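Long-range contact in probable transcriptional regulatory protein, Rv1404 (Mycobacterium tuberculosis, PDB 2NYX), which probably binds DNA as a dimeric transcription regulator of the MarR family: residues F48-L62 / E100-V113. Residues are numbered along the deposited sequence; the frame is centred on the assembly and turned at random.
Sequences FRTLVILSNHGPINL and ELLAALTKRGRDVV
Ile60 and Ala103 pair through their backbones in the winged helix-turn-helix fold of the MarR family: Ala103 N reaches Ile60 O at 2.8 Å, nearly straight at 173°, and Ile60 N returns a longer bond to Ala103 O. This ties the short strand 60-61 to the wing strand 102-105, whose other edge pairs with strand 89-92. Ala103 O also receives a CA-H contact from Pro59 CA at 3.2 Å, just after the chain turns out of helix 48-57 at Gly58.

Upstream, that helix lies almost perpendicular to strand 102-105, and Leu105 is wedged against it. From Leu105 CB, which lies over one face of the Arg110 guanidinium, toward its rim, the chain runs to CG, 3.8 Å from Leu54 CB. There it forks: CD1 lies between Ser55 CB and the carbonyl O of Leu51, 3.6 Å from each, while CD2 meets Leu51 CD2 at 3.6 Å, the two leucines crossing at about a right angle. Leu51 sends its other methyl, CD1, to Val112 CG1. Val113 is a knob in the hole formed by Phe48, Leu51, Val52 and Ser55 on helix 48-57; with CG2 anti to its carbonyl carbon, that methyl presses on Leu51 CB at 3.5 Å. Arg26 of the second subunit packs on Val52 and Val113, so this end of the contact borders the dimer interface.

At the far end, water 2 bridges Leu62 N and Leu101 O. Asn61 is the N-cap of the next helix, its side chain capping a backbone N there; its OD1 is also hydrogen-bonded with Thr64 OG1, while its ND2 donates to Glu100 OE2 at 3.1 Å, arriving from above the carboxylate plane along a bent 144° path.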
loop_
_atom_site.group_PDB
_atom_site.type_symbol
_atom_site.label_atom_id
_atom_site.label_comp_id
_atom_site.label_asym_id
_atom_site.label_seq_id
_atom_site.Cartn_x
_atom_site.Cartn_y
_atom_site.Cartn_z
ATOM N N PHE B 48 -5.218 -5.695 5.637
ATOM C CA PHE B 48 -5.564 -4.398 6.204
ATOM C C PHE B 48 -6.639 -3.660 5.404
ATOM O O PHE B 48 -7.526 -3.037 5.987
ATOM C CB PHE B 48 -4.343 -3.508 6.427
ATOM C CG PHE B 48 -4.680 -2.241 7.145
ATOM C CD1 PHE B 48 -4.975 -2.259 8.504
ATOM C CD2 PHE B 48 -4.784 -1.040 6.453
ATOM C CE1 PHE B 48 -5.325 -1.096 9.168
ATOM C CE2 PHE B 48 -5.133 0.132 7.111
ATOM C CZ PHE B 48 -5.404 0.106 8.466
ATOM N N ARG B 49 -6.565 -3.737 4.078
ATOM C CA ARG B 49 -7.582 -3.152 3.211
ATOM C C ARG B 49 -8.983 -3.734 3.500
ATOM O O ARG B 49 -9.966 -2.991 3.596
ATOM C CB ARG B 49 -7.184 -3.303 1.733
ATOM C CG ARG B 49 -8.165 -2.696 0.742
ATOM C CD ARG B 49 -8.372 -1.209 1.006
ATOM N NE ARG B 49 -9.526 -0.660 0.302
ATOM C CZ ARG B 49 -9.910 0.613 0.384
ATOM N NH1 ARG B 49 -9.221 1.471 1.120
ATOM N NH2 ARG B 49 -10.972 1.037 -0.276
ATOM N N THR B 50 -9.059 -5.055 3.653
ATOM C CA THR B 50 -10.283 -5.744 4.088
ATOM C C THR B 50 -10.899 -5.063 5.304
ATOM O O THR B 50 -12.110 -4.844 5.360
ATOM C CB THR B 50 -9.995 -7.225 4.429
ATOM O OG1 THR B 50 -9.480 -7.877 3.275
ATOM C CG2 THR B 50 -11.244 -7.957 4.872
ATOM N N LEU B 51 -10.064 -4.732 6.282
ATOM C CA LEU B 51 -10.559 -4.107 7.510
ATOM C C LEU B 51 -11.124 -2.714 7.247
ATOM O O LEU B 51 -12.157 -2.362 7.789
ATOM C CB LEU B 51 -9.476 -4.060 8.591
ATOM C CG LEU B 51 -8.825 -5.365 9.054
ATOM C CD1 LEU B 51 -7.853 -5.075 10.157
ATOM C CD2 LEU B 51 -9.860 -6.345 9.517
ATOM N N VAL B 52 -10.459 -1.942 6.393
ATOM C CA VAL B 52 -10.898 -0.592 6.074
ATOM C C VAL B 52 -12.205 -0.621 5.306
ATOM O O VAL B 52 -13.112 0.172 5.579
ATOM C CB VAL B 52 -9.824 0.200 5.286
ATOM C CG1 VAL B 52 -10.369 1.561 4.849
ATOM C CG2 VAL B 52 -8.575 0.364 6.142
ATOM N N ILE B 53 -12.311 -1.542 4.356
ATOM C CA ILE B 53 -13.561 -1.720 3.619
ATOM C C ILE B 53 -14.694 -2.031 4.600
ATOM O O ILE B 53 -15.800 -1.493 4.472
ATOM C CB ILE B 53 -13.432 -2.788 2.515
ATOM C CG1 ILE B 53 -12.283 -2.422 1.571
ATOM C CG2 ILE B 53 -14.717 -2.895 1.714
ATOM C CD1 ILE B 53 -12.155 -3.317 0.353
ATOM N N LEU B 54 -14.403 -2.850 5.607
ATOM C CA LEU B 54 -15.429 -3.215 6.583
ATOM C C LEU B 54 -15.870 -2.058 7.493
ATOM O O LEU B 54 -17.057 -1.968 7.842
ATOM C CB LEU B 54 -15.068 -4.492 7.361
ATOM C CG LEU B 54 -15.182 -5.785 6.540
ATOM C CD1 LEU B 54 -14.723 -6.992 7.336
ATOM C CD2 LEU B 54 -16.605 -6.006 6.029
ATOM N N SER B 55 -14.946 -1.160 7.840
ATOM C CA SER B 55 -15.338 0.016 8.629
ATOM C C SER B 55 -16.142 1.013 7.803
ATOM O O SER B 55 -17.057 1.657 8.322
ATOM C CB SER B 55 -14.141 0.695 9.288
ATOM O OG SER B 55 -13.396 1.408 8.338
ATOM N N ASN B 56 -15.813 1.111 6.513
ATOM C CA ASN B 56 -16.567 1.935 5.562
ATOM C C ASN B 56 -17.887 1.363 5.057
ATOM O O ASN B 56 -18.831 2.113 4.836
ATOM C CB ASN B 56 -15.695 2.281 4.359
ATOM C CG ASN B 56 -14.634 3.283 4.692
ATOM O OD1 ASN B 56 -14.745 4.006 5.683
ATOM N ND2 ASN B 56 -13.591 3.339 3.873
ATOM N N HIS B 57 -17.962 0.053 4.849
ATOM C CA HIS B 57 -19.178 -0.504 4.238
ATOM C C HIS B 57 -20.136 -1.196 5.200
ATOM O O HIS B 57 -21.295 -1.440 4.858
ATOM C CB HIS B 57 -18.848 -1.383 3.033
ATOM C CG HIS B 57 -18.240 -0.619 1.905
ATOM N ND1 HIS B 57 -18.982 -0.132 0.855
ATOM C CD2 HIS B 57 -16.970 -0.206 1.691
ATOM C CE1 HIS B 57 -18.191 0.527 0.028
ATOM N NE2 HIS B 57 -16.964 0.494 0.515
ATOM N N GLY B 58 -19.660 -1.466 6.409
ATOM C CA GLY B 58 -20.458 -2.159 7.399
ATOM C C GLY B 58 -20.318 -3.635 7.138
ATOM O O GLY B 58 -19.356 -4.048 6.489
ATOM N N PRO B 59 -21.251 -4.447 7.670
ATOM C CA PRO B 59 -21.262 -5.863 7.344
ATOM C C PRO B 59 -21.686 -6.085 5.902
ATOM O O PRO B 59 -22.680 -5.514 5.454
ATOM C CB PRO B 59 -22.290 -6.445 8.326
ATOM C CG PRO B 59 -22.418 -5.406 9.389
ATOM C CD PRO B 59 -22.300 -4.125 8.642
ATOM N N ILE B 60 -20.891 -6.883 5.190
ATOM C CA ILE B 60 -21.139 -7.277 3.803
ATOM C C ILE B 60 -20.711 -8.722 3.598
ATOM O O ILE B 60 -19.902 -9.254 4.371
ATOM C CB ILE B 60 -20.363 -6.424 2.791
ATOM C CG1 ILE B 60 -18.867 -6.389 3.141
ATOM C CG2 ILE B 60 -20.977 -5.053 2.662
ATOM C CD1 ILE B 60 -17.983 -5.724 2.088
ATOM N N ASN B 61 -21.247 -9.349 2.552
ATOM C CA ASN B 61 -20.939 -10.738 2.258
ATOM C C ASN B 61 -19.625 -10.867 1.495
ATOM O O ASN B 61 -19.047 -9.863 1.084
ATOM C CB ASN B 61 -22.114 -11.420 1.534
ATOM C CG ASN B 61 -22.280 -10.971 0.097
ATOM O OD1 ASN B 61 -21.603 -10.061 -0.384
ATOM N ND2 ASN B 61 -23.181 -11.633 -0.605
ATOM N N LEU B 62 -19.146 -12.096 1.330
ATOM C CA LEU B 62 -17.879 -12.349 0.651
ATOM C C LEU B 62 -17.814 -11.863 -0.796
ATOM O O LEU B 62 -16.793 -11.325 -1.209
ATOM C CB LEU B 62 -17.496 -13.828 0.740
ATOM C CG LEU B 62 -16.462 -14.242 1.799
ATOM C CD1 LEU B 62 -16.605 -13.464 3.138
ATOM C CD2 LEU B 62 -16.522 -15.769 2.031
ATOM N N GLU B 100 -25.672 -17.283 2.802
ATOM C CA GLU B 100 -24.327 -16.713 2.972
ATOM C C GLU B 100 -24.213 -15.929 4.286
ATOM O O GLU B 100 -25.148 -15.251 4.703
ATOM C CB GLU B 100 -23.848 -15.886 1.756
ATOM C CG GLU B 100 -24.343 -14.437 1.685
ATOM C CD GLU B 100 -25.470 -14.220 0.674
ATOM O OE1 GLU B 100 -26.088 -15.213 0.213
ATOM O OE2 GLU B 100 -25.733 -13.042 0.335
ATOM N N LEU B 101 -23.066 -16.064 4.942
ATOM C CA LEU B 101 -22.762 -15.293 6.132
ATOM C C LEU B 101 -22.141 -13.944 5.766
ATOM O O LEU B 101 -21.487 -13.806 4.726
ATOM C CB LEU B 101 -21.844 -16.092 7.065
ATOM C CG LEU B 101 -22.488 -16.884 8.216
ATOM C CD1 LEU B 101 -23.844 -17.488 7.863
ATOM C CD2 LEU B 101 -21.536 -17.957 8.712
ATOM N N LEU B 102 -22.375 -12.950 6.617
ATOM C CA LEU B 102 -21.793 -11.624 6.454
ATOM C C LEU B 102 -20.487 -11.505 7.231
ATOM O O LEU B 102 -20.287 -12.201 8.209
ATOM C CB LEU B 102 -22.788 -10.553 6.910
ATOM C CG LEU B 102 -23.610 -9.809 5.857
ATOM C CD1 LEU B 102 -24.110 -10.716 4.758
ATOM C CD2 LEU B 102 -24.771 -9.084 6.514
ATOM N N ALA B 103 -19.595 -10.636 6.774
ATOM C CA ALA B 103 -18.353 -10.331 7.491
ATOM C C ALA B 103 -18.417 -8.935 8.108
ATOM O O ALA B 103 -18.846 -7.983 7.466
ATOM C CB ALA B 103 -17.160 -10.432 6.548
ATOM N N ALA B 104 -17.973 -8.807 9.348
ATOM C CA ALA B 104 -17.990 -7.511 10.024
ATOM C C ALA B 104 -16.828 -7.360 10.984
ATOM O O ALA B 104 -16.247 -8.349 11.431
ATOM C CB ALA B 104 -19.320 -7.285 10.756
ATOM N N LEU B 105 -16.497 -6.111 11.297
ATOM C CA LEU B 105 -15.410 -5.826 12.217
ATOM C C LEU B 105 -15.742 -6.152 13.660
ATOM O O LEU B 105 -16.867 -6.017 14.125
ATOM C CB LEU B 105 -14.967 -4.365 12.126
ATOM C CG LEU B 105 -14.072 -3.952 10.961
ATOM C CD1 LEU B 105 -13.793 -2.466 11.031
ATOM C CD2 LEU B 105 -12.765 -4.756 10.949
ATOM N N THR B 106 -14.701 -6.572 14.348
ATOM C CA THR B 106 -14.668 -6.782 15.764
ATOM C C THR B 106 -14.137 -5.501 16.418
ATOM O O THR B 106 -13.554 -4.658 15.741
ATOM C CB THR B 106 -13.756 -7.981 15.996
ATOM O OG1 THR B 106 -14.537 -9.086 16.465
ATOM C CG2 THR B 106 -12.671 -7.676 16.963
ATOM N N LYS B 107 -14.351 -5.335 17.720
ATOM C CA LYS B 107 -13.848 -4.149 18.431
ATOM C C LYS B 107 -12.345 -3.952 18.190
ATOM O O LYS B 107 -11.893 -2.856 17.861
ATOM C CB LYS B 107 -14.127 -4.246 19.931
ATOM C CG LYS B 107 -14.444 -2.907 20.612
ATOM C CD LYS B 107 -13.441 -1.782 20.274
ATOM C CE LYS B 107 -14.096 -0.384 20.294
ATOM N NZ LYS B 107 -15.163 -0.166 19.250
ATOM N N ARG B 108 -11.596 -5.033 18.370
ATOM C CA ARG B 108 -10.164 -5.080 18.150
ATOM C C ARG B 108 -9.836 -4.752 16.706
ATOM O O ARG B 108 -8.876 -4.040 16.446
ATOM C CB ARG B 108 -9.644 -6.458 18.546
ATOM C CG ARG B 108 -8.316 -6.852 17.969
ATOM C CD ARG B 108 -7.493 -7.581 19.002
ATOM N NE ARG B 108 -6.915 -8.810 18.471
ATOM C CZ ARG B 108 -6.938 -9.981 19.101
ATOM N NH1 ARG B 108 -7.495 -10.087 20.307
ATOM N NH2 ARG B 108 -6.382 -11.048 18.530
ATOM N N GLY B 109 -10.640 -5.260 15.776
ATOM C CA GLY B 109 -10.557 -4.868 14.377
ATOM C C GLY B 109 -10.632 -3.361 14.188
ATOM O O GLY B 109 -9.810 -2.784 13.480
ATOM N N ARG B 110 -11.607 -2.722 14.832
ATOM C CA ARG B 110 -11.811 -1.273 14.699
ATOM C C ARG B 110 -10.658 -0.486 15.312
ATOM O O ARG B 110 -10.268 0.561 14.777
ATOM C CB ARG B 110 -13.146 -0.822 15.307
ATOM C CG ARG B 110 -14.311 -1.755 15.025
ATOM C CD ARG B 110 -15.641 -1.243 15.589
ATOM N NE ARG B 110 -16.475 -0.751 14.500
ATOM C CZ ARG B 110 -17.571 -1.357 14.043
ATOM N NH1 ARG B 110 -18.023 -2.477 14.607
ATOM N NH2 ARG B 110 -18.240 -0.822 13.030
ATOM N N ASP B 111 -10.119 -0.991 16.421
ATOM C CA ASP B 111 -8.944 -0.399 17.057
ATOM C C ASP B 111 -7.728 -0.447 16.146
ATOM O O ASP B 111 -7.014 0.540 16.019
ATOM C CB ASP B 111 -8.626 -1.097 18.373
ATOM C CG ASP B 111 -9.662 -0.815 19.441
ATOM O OD1 ASP B 111 -10.264 0.293 19.421
ATOM O OD2 ASP B 111 -9.874 -1.701 20.307
ATOM N N VAL B 112 -7.507 -1.592 15.508
ATOM C CA VAL B 112 -6.428 -1.744 14.539
ATOM C C VAL B 112 -6.513 -0.680 13.439
ATOM O O VAL B 112 -5.545 0.044 13.208
ATOM C CB VAL B 112 -6.380 -3.178 13.969
ATOM C CG1 VAL B 112 -5.618 -3.241 12.653
ATOM C CG2 VAL B 112 -5.751 -4.110 14.982
ATOM N N VAL B 113 -7.679 -0.573 12.798
ATOM C CA VAL B 113 -7.914 0.420 11.762
ATOM C C VAL B 113 -7.700 1.839 12.290
ATOM O O VAL B 113 -7.075 2.656 11.633
ATOM C CB VAL B 113 -9.344 0.293 11.143
ATOM C CG1 VAL B 113 -9.641 1.468 10.202
ATOM C CG2 VAL B 113 -9.505 -1.019 10.382
HETATM O O HOH W 1 -18.014 -4.001 10.347
HETATM O O HOH W 2 -20.820 -14.405 2.015
#